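Local structure of HIAXHD3 (Humicola insolens, 3ZXK) at residues L206-R209 with A213-V216; R218-S223 with P227-T232; L280-T283 with W287-V290. The protein acts as a family 43 arabinofuranosidase that probably removes arabinofuranosyl side chains from xylan, and served as a scaffold for introducing endo-xylanase activity. All blocks are in the same frame, centred on the assembly; numbering follows the deposited sequence.

Interaction 1 (L206-R209 with A213-V216); sequences LVTR and AEYV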
loop_
_atom_site.group_PDB
_atom_site.type_symbol
_atom_site.label_atom_id
_atom_site.label_comp_id
_atom_site.label_asym_id
_atom_site.label_seq_id
_atom_site.Cartn_x
_atom_site.Cartn_y
_atom_site.Cartn_z
ATOM N N LEU A 206 1.474 -20.982 4.427
ATOM C CA LEU A 206 0.661 -20.685 3.259
ATOM C C LEU A 206 1.550 -20.145 2.163
ATOM O O LEU A 206 2.384 -19.263 2.415
ATOM C CB LEU A 206 -0.396 -19.634 3.604
ATOM C CG LEU A 206 -1.819 -20.161 3.713
ATOM C CD1 LEU A 206 -1.941 -21.102 4.914
ATOM C CD2 LEU A 206 -2.794 -18.977 3.798
ATOM N N VAL A 207 1.371 -20.659 0.951
ATOM C CA VAL A 207 2.109 -20.165 -0.220
ATOM C C VAL A 207 1.163 -19.944 -1.387
ATOM O O VAL A 207 0.096 -20.556 -1.438
ATOM C CB VAL A 207 3.269 -21.124 -0.650
ATOM C CG1 VAL A 207 4.280 -21.330 0.471
ATOM C CG2 VAL A 207 2.730 -22.505 -1.079
ATOM N N THR A 208 1.559 -19.069 -2.303
ATOM C CA THR A 208 0.810 -18.834 -3.528
ATOM C C THR A 208 1.536 -19.412 -4.722
ATOM O O THR A 208 2.778 -19.372 -4.784
ATOM C CB THR A 208 0.513 -17.323 -3.763
ATOM O OG1 THR A 208 -0.341 -17.142 -4.912
ATOM C CG2 THR A 208 1.782 -16.514 -4.000
ATOM N N ARG A 209 0.748 -19.912 -5.679
ATOM C CA ARG A 209 1.234 -20.145 -7.029
ATOM C C ARG A 209 0.811 -18.918 -7.866
ATOM O O ARG A 209 -0.385 -18.727 -8.140
ATOM C CB ARG A 209 0.650 -21.431 -7.605
ATOM C CG ARG A 209 1.168 -21.670 -9.020
ATOM C CD ARG A 209 0.460 -22.812 -9.714
ATOM N NE ARG A 209 -0.949 -22.516 -9.996
ATOM C CZ ARG A 209 -1.792 -23.399 -10.513
ATOM N NH1 ARG A 209 -1.360 -24.617 -10.813
ATOM N NH2 ARG A 209 -3.056 -23.067 -10.741
ATOM N N ALA A 213 -3.513 -19.331 -7.368
ATOM C CA ALA A 213 -3.751 -20.394 -6.381
ATOM C C ALA A 213 -3.044 -20.123 -5.090
ATOM O O ALA A 213 -2.029 -19.410 -5.068
ATOM C CB ALA A 213 -3.354 -21.800 -6.901
ATOM N N GLU A 214 -3.604 -20.679 -4.020
ATOM C CA GLU A 214 -2.981 -20.685 -2.699
ATOM C C GLU A 214 -2.934 -22.140 -2.211
ATOM O O GLU A 214 -3.935 -22.850 -2.322
ATOM C CB GLU A 214 -3.778 -19.839 -1.721
ATOM C CG GLU A 214 -3.078 -19.631 -0.374
ATOM C CD GLU A 214 -1.990 -18.542 -0.429
ATOM O OE1 GLU A 214 -1.768 -17.955 -1.508
ATOM O OE2 GLU A 214 -1.337 -18.289 0.607
ATOM N N TYR A 215 -1.770 -22.559 -1.713
ATOM C CA TYR A 215 -1.609 -23.870 -1.101
ATOM C C TYR A 215 -1.397 -23.726 0.383
ATOM O O TYR A 215 -0.849 -22.732 0.854
ATOM C CB TYR A 215 -0.460 -24.660 -1.752
ATOM C CG TYR A 215 -0.580 -24.815 -3.263
ATOM C CD1 TYR A 215 -1.794 -25.149 -3.863
ATOM C CD2 TYR A 215 0.525 -24.637 -4.082
ATOM C CE1 TYR A 215 -1.902 -25.295 -5.243
ATOM C CE2 TYR A 215 0.436 -24.785 -5.458
ATOM C CZ TYR A 215 -0.784 -25.119 -6.034
ATOM O OH TYR A 215 -0.898 -25.259 -7.402
ATOM N N VAL A 216 -1.894 -24.695 1.130
ATOM C CA VAL A 216 -1.572 -24.783 2.543
ATOM C C VAL A 216 -0.575 -25.906 2.731
ATOM O O VAL A 216 -0.800 -27.029 2.271
ATOM C CB VAL A 216 -2.824 -24.884 3.470
ATOM C CG1 VAL A 216 -3.839 -25.914 2.987
ATOM C CG2 VAL A 216 -2.380 -25.160 4.915
#
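V207 and Y215 form a hydrogen-bonded antiparallel pair: V207 N donates to Y215 O at 3.0 Å and Y215 N to V207 O at 2.8 Å. Two residues along, A213 O takes two donors: R209 N, which stands above the carbonyl plane, and T208 OG1 at 2.8 Å, which comes nearly along the C=O axis. Threonine suits this place: its hydroxyl, anti to the backbone N (chi1 -174°), reaches across to that carbonyl. On the face shared by L206, T208 and E214, the carboxylate of E214 folds back over the opposite strand: a bend at chi2 (79°) sets OE2 3.4 Å from L206 CB and OE1 3.3 Å from T208 CB. The other face carries Y215, whose ring edge meets V207 CG2 and whose OH lies over one face of the R209 guanidinium. Farther out, D212 forms a salt bridge with R209 NE, and Q189 bonds Y215 OH. T208 also lies about 5 Å from the bound arabinofuranose and touches Q249 of the glycan pocket. Q249 N gives E214 OE1 a weak hydrogen bond, but V207 O lies close to both E214 carboxylate oxygens without one, which is probably costly for a charged carboxylate.

Interaction 2 (R218-S223 with P227-T232); sequences RSTTGS and PYEART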
loop_
_atom_site.group_PDB
_atom_site.type_symbol
_atom_site.label_atom_id
_atom_site.label_comp_id
_atom_site.label_asym_id
_atom_site.label_seq_id
_atom_site.Cartn_x
_atom_site.Cartn_y
_atom_site.Cartn_z
ATOM N N ARG A 218 1.752 -28.188 5.510
ATOM C CA ARG A 218 1.808 -28.594 6.920
ATOM C C ARG A 218 3.029 -29.486 7.141
ATOM O O ARG A 218 3.333 -30.389 6.324
ATOM C CB ARG A 218 0.526 -29.324 7.335
ATOM C CG ARG A 218 0.411 -29.582 8.847
ATOM C CD ARG A 218 -0.890 -30.287 9.179
ATOM N NE ARG A 218 -0.829 -31.696 8.784
ATOM C CZ ARG A 218 -1.857 -32.536 8.878
ATOM N NH1 ARG A 218 -3.020 -32.094 9.357
ATOM N NH2 ARG A 218 -1.724 -33.805 8.512
ATOM N N SER A 219 3.706 -29.264 8.260
ATOM C CA SER A 219 4.940 -30.004 8.546
ATOM C C SER A 219 4.584 -31.458 8.826
ATOM O O SER A 219 3.694 -31.742 9.637
ATOM C CB SER A 219 5.632 -29.437 9.772
ATOM O OG SER A 219 6.689 -30.299 10.155
ATOM N N THR A 220 5.295 -32.366 8.183
ATOM C CA THR A 220 4.995 -33.794 8.318
ATOM C C THR A 220 5.616 -34.388 9.604
ATOM O O THR A 220 5.216 -35.460 10.062
ATOM C CB THR A 220 5.471 -34.581 7.087
ATOM O OG1 THR A 220 6.887 -34.470 6.986
ATOM C CG2 THR A 220 4.855 -34.006 5.807
ATOM N N THR A 221 6.579 -33.669 10.188
ATOM C CA THR A 221 7.348 -34.148 11.344
ATOM C C THR A 221 6.952 -33.468 12.631
ATOM O O THR A 221 7.359 -33.879 13.722
ATOM C CB THR A 221 8.835 -33.808 11.140
ATOM O OG1 THR A 221 8.965 -32.385 10.886
ATOM C CG2 THR A 221 9.423 -34.649 9.986
ATOM N N GLY A 222 6.185 -32.398 12.500
ATOM C CA GLY A 222 5.866 -31.555 13.644
ATOM C C GLY A 222 6.997 -30.605 14.006
ATOM O O GLY A 222 6.891 -29.898 15.001
ATOM N N SER A 223 8.084 -30.607 13.222
ATOM C CA SER A 223 9.165 -29.604 13.328
ATOM C C SER A 223 8.881 -28.391 12.442
ATOM O O SER A 223 8.361 -28.553 11.340
ATOM C CB SER A 223 10.492 -30.190 12.832
ATOM O OG SER A 223 11.511 -29.202 12.770
ATOM N N PRO A 227 10.128 -31.660 6.703
ATOM C CA PRO A 227 9.563 -31.163 5.440
ATOM C C PRO A 227 8.053 -30.971 5.491
ATOM O O PRO A 227 7.388 -31.431 6.439
ATOM C CB PRO A 227 9.923 -32.257 4.425
ATOM C CG PRO A 227 10.267 -33.457 5.235
ATOM C CD PRO A 227 10.795 -32.968 6.536
ATOM N N TYR A 228 7.527 -30.290 4.479
ATOM C CA TYR A 228 6.112 -29.970 4.442
ATOM C C TYR A 228 5.423 -30.677 3.312
ATOM O O TYR A 228 6.006 -30.850 2.241
ATOM C CB TYR A 228 5.932 -28.476 4.251
ATOM C CG TYR A 228 6.257 -27.664 5.492
ATOM C CD1 TYR A 228 7.577 -27.387 5.863
ATOM C CD2 TYR A 228 5.236 -27.151 6.279
ATOM C CE1 TYR A 228 7.858 -26.627 7.002
ATOM C CE2 TYR A 228 5.500 -26.396 7.422
ATOM C CZ TYR A 228 6.810 -26.147 7.790
ATOM O OH TYR A 228 7.074 -25.382 8.914
ATOM N N GLU A 229 4.161 -31.031 3.539
ATOM C CA GLU A 229 3.277 -31.537 2.482
ATOM C C GLU A 229 2.169 -30.515 2.215
ATOM O O GLU A 229 1.879 -29.687 3.084
ATOM C CB GLU A 229 2.675 -32.881 2.867
ATOM C CG GLU A 229 1.710 -32.827 4.039
ATOM C CD GLU A 229 1.124 -34.172 4.366
ATOM O OE1 GLU A 229 1.082 -35.027 3.462
ATOM O OE2 GLU A 229 0.741 -34.385 5.532
ATOM N N ALA A 230 1.560 -30.568 1.027
ATOM C CA ALA A 230 0.617 -29.528 0.588
ATOM C C ALA A 230 -0.799 -30.048 0.342
ATOM O O ALA A 230 -0.987 -31.221 -0.001
ATOM C CB ALA A 230 1.124 -28.847 -0.679
ATOM N N ARG A 231 -1.775 -29.152 0.516
ATOM C CA ARG A 231 -3.118 -29.290 -0.042
ATOM C C ARG A 231 -3.479 -27.963 -0.679
ATOM O O ARG A 231 -2.955 -26.937 -0.313
ATOM C CB ARG A 231 -4.154 -29.568 1.049
ATOM C CG ARG A 231 -4.084 -30.957 1.652
ATOM C CD ARG A 231 -5.355 -31.287 2.415
ATOM N NE ARG A 231 -5.245 -32.613 3.014
ATOM C CZ ARG A 231 -6.200 -33.204 3.719
ATOM N NH1 ARG A 231 -7.357 -32.587 3.909
ATOM N NH2 ARG A 231 -5.994 -34.414 4.240
ATOM N N THR A 232 -4.409 -27.988 -1.621
ATOM C CA THR A 232 -4.912 -26.756 -2.208
ATOM C C THR A 232 -5.839 -26.041 -1.230
ATOM O O THR A 232 -6.696 -26.664 -0.597
ATOM C CB THR A 232 -5.632 -27.085 -3.509
ATOM O OG1 THR A 232 -4.666 -27.634 -4.420
ATOM C CG2 THR A 232 -6.289 -25.827 -4.118
HETATM O O HOH W 1 1.481 -32.737 7.460
#
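R218, with CG anti to its own N (chi1 -171°), and E229, with CG between its N and carbonyl carbon (chi1 67°), run side by side on the face they share as a hydrogen-bonded antiparallel pair. The direct salt bridge is long, with R218 NH2 3.9 Å from E229 OE2. Water 1 closes the gap, sitting in the plane of the guanidinium at its edge, accepting from R218 NE at 2.9 Å and lying 2.6 Å from E229 OE2. Long charged chains suit this partly exposed face, and D285 O takes the other end of the arginine by bonding NH1. On the opposite face S219 lies over one side of the Y228 ring, its CB making a CH-pi contact 4.1 Å from the ring centroid; a residue as small as serine lets the ring lie this close to the backbone. S219 OG turns away from the ring to bond S223 O at 2.7 Å, while Y228 OH bonds P224 O. P227, preceded by a cis peptide bond, accepts at its O from T220 N at 2.9 Å on a nearly straight bond (176°), and from T220 OG1 above the carbonyl plane. T221 OG1 accepts from S223 N in an ST turn and also hydrogen-bonds G226 O. Strands 213-219 and 228-232 thus form a beta hairpin closed by a long, ordered loop, at the outer end of a sheet in the family 43 catalytic domain.

Interaction 3 (L280-T283 with W287-V290); sequences LRWT and WPEV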
loop_
_atom_site.group_PDB
_atom_site.type_symbol
_atom_site.label_atom_id
_atom_site.label_comp_id
_atom_site.label_asym_id
_atom_site.label_seq_id
_atom_site.Cartn_x
_atom_site.Cartn_y
_atom_site.Cartn_z
ATOM N N LEU A 280 -12.966 -19.940 7.079
ATOM C CA LEU A 280 -12.378 -21.273 6.978
ATOM C C LEU A 280 -13.086 -22.272 7.876
ATOM O O LEU A 280 -13.580 -21.915 8.924
ATOM C CB LEU A 280 -10.925 -21.209 7.434
ATOM C CG LEU A 280 -9.958 -20.448 6.552
ATOM C CD1 LEU A 280 -8.626 -20.351 7.272
ATOM C CD2 LEU A 280 -9.785 -21.116 5.195
ATOM N N ARG A 281 -13.125 -23.533 7.453
ATOM C CA ARG A 281 -13.454 -24.637 8.353
ATOM C C ARG A 281 -12.203 -25.516 8.446
ATOM O O ARG A 281 -11.324 -25.466 7.588
ATOM C CB ARG A 281 -14.654 -25.445 7.832
ATOM C CG ARG A 281 -14.423 -26.053 6.466
ATOM C CD ARG A 281 -15.602 -26.872 5.955
ATOM N NE ARG A 281 -15.295 -27.304 4.598
ATOM C CZ ARG A 281 -15.827 -26.781 3.494
ATOM N NH1 ARG A 281 -16.758 -25.833 3.574
ATOM N NH2 ARG A 281 -15.454 -27.234 2.304
ATOM N N TRP A 282 -12.104 -26.288 9.509
ATOM C CA TRP A 282 -11.010 -27.228 9.660
ATOM C C TRP A 282 -11.525 -28.618 9.456
ATOM O O TRP A 282 -12.577 -28.981 9.986
ATOM C CB TRP A 282 -10.389 -27.067 11.037
ATOM C CG TRP A 282 -9.587 -25.791 11.116
ATOM C CD1 TRP A 282 -10.035 -24.505 11.412
ATOM C CD2 TRP A 282 -8.177 -25.649 10.800
ATOM N NE1 TRP A 282 -8.998 -23.605 11.353
ATOM C CE2 TRP A 282 -7.847 -24.232 10.991
ATOM C CE3 TRP A 282 -7.169 -26.541 10.437
ATOM C CZ2 TRP A 282 -6.565 -23.746 10.789
ATOM C CZ3 TRP A 282 -5.882 -26.040 10.237
ATOM C CH2 TRP A 282 -5.589 -24.675 10.426
ATOM N N THR A 283 -10.796 -29.412 8.674
ATOM C CA THR A 283 -11.125 -30.819 8.532
ATOM C C THR A 283 -10.806 -31.573 9.822
ATOM O O THR A 283 -10.048 -31.099 10.687
ATOM C CB THR A 283 -10.389 -31.499 7.361
ATOM O OG1 THR A 283 -8.992 -31.573 7.667
ATOM C CG2 THR A 283 -10.594 -30.723 6.064
ATOM N N TRP A 287 -6.721 -29.876 8.474
ATOM C CA TRP A 287 -6.409 -28.948 7.386
ATOM C C TRP A 287 -7.474 -27.902 7.248
ATOM O O TRP A 287 -8.648 -28.194 7.486
ATOM C CB TRP A 287 -6.306 -29.712 6.090
ATOM C CG TRP A 287 -5.156 -30.664 6.014
ATOM C CD1 TRP A 287 -5.114 -31.971 6.456
ATOM C CD2 TRP A 287 -3.842 -30.396 5.451
ATOM N NE1 TRP A 287 -3.890 -32.540 6.183
ATOM C CE2 TRP A 287 -3.075 -31.640 5.587
ATOM C CE3 TRP A 287 -3.244 -29.293 4.833
ATOM C CZ2 TRP A 287 -1.768 -31.756 5.114
ATOM C CZ3 TRP A 287 -1.921 -29.419 4.380
ATOM C CH2 TRP A 287 -1.201 -30.620 4.518
ATOM N N PRO A 288 -7.100 -26.679 6.839
ATOM C CA PRO A 288 -8.128 -25.645 6.652
ATOM C C PRO A 288 -8.712 -25.686 5.243
ATOM O O PRO A 288 -8.011 -26.049 4.296
ATOM C CB PRO A 288 -7.351 -24.332 6.848
ATOM C CG PRO A 288 -5.955 -24.657 6.385
ATOM C CD PRO A 288 -5.732 -26.130 6.706
ATOM N N GLU A 289 -9.995 -25.349 5.131
ATOM C CA GLU A 289 -10.688 -25.240 3.831
ATOM C C GLU A 289 -11.532 -23.980 3.773
ATOM O O GLU A 289 -12.164 -23.607 4.769
ATOM C CB GLU A 289 -11.592 -26.460 3.586
ATOM C CG GLU A 289 -10.818 -27.751 3.363
ATOM C CD GLU A 289 -11.712 -28.978 3.207
ATOM O OE1 GLU A 289 -12.921 -28.906 3.562
ATOM O OE2 GLU A 289 -11.209 -30.037 2.745
ATOM N N VAL A 290 -11.567 -23.333 2.608
ATOM C CA VAL A 290 -12.412 -22.151 2.423
ATOM C C VAL A 290 -13.886 -22.555 2.379
ATOM O O VAL A 290 -14.255 -23.508 1.686
ATOM C CB VAL A 290 -11.993 -21.369 1.153
ATOM C CG1 VAL A 290 -13.029 -20.325 0.761
ATOM C CG2 VAL A 290 -10.646 -20.718 1.401
HETATM O O HOH W 2 -14.489 -30.123 1.427
#
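R281 and E289 are joined by a salt bridge across a beta hairpin, in which strand 273-282 pairs antiparallel with 288-290, the edge strand of its sheet in the family 43 five-bladed beta-propeller. The arginine leaves the backbone with CG between N and the carbonyl carbon (chi1 60°), which leans the chain over its partner strand. From CB, R281 CG passes 3.7 Å from E289 O; CD runs on, extended, toward the carboxylate; R281 NE donates to E289 OE1 at 3.0 Å, almost end-on to its C-O bond. Beyond CZ, R281 NH2 reaches E289 OE1 from above the carboxylate plane at 3.3 Å, while R281 NH1 comes nearest V290 O, 3.9 Å away over one guanidinium face. OE1 sits in the guanidinium plane, yet the two flat groups are turned 87° against each other, and water 2 bridges NH2 and OE1. Such a charged pair suits this partly exposed face, where both ends can meet solvent. The other carboxylate oxygen, E289 OE2, lies 3.4 Å from T283 CG2. An alanine in place of E289, lacking the carboxylate, would probably leave the R281 guanidinium without its charge partner and free to turn, and open a gap beside T283 CG2. The opposite face is apolar: P288 lies over the six-membered ring of W282, its CB 3.9 Å from the centroid in a CH-pi contact. Proline fits here, since its backbone N has no hydrogen to offer and its flat-sided ring can lie against an indole. L280 CD2 meets V290 CG2 on the same face. W282 also meets W260 and Y204 edge-to-face. At the turn T283 N donates to W287 O at 2.7 Å, and T283 OG1, which also bonds D285, accepts from W287 N at 2.9 Å.

Interactions 1 and 2 share strand 213-219 and follow one another across the same sheet, joined where V216 N probably bonds R231 O; interaction 3 belongs to the neighbouring sheet. Interaction 1 is the buried one and lies nearest the bound sugar; the hydrogen bonds between its strands are backbone ones, with the T208 hydroxyl added. Interactions 2 and 3 sit farther out and are partly buried, and each carries an arginine-glutamate pair bridged by water, loose in interaction 2 and direct in interaction 3. W287 ties the sheets together: its ring packs on V216 O of interaction 1 and makes a cation-pi contact with R231 of interaction 2.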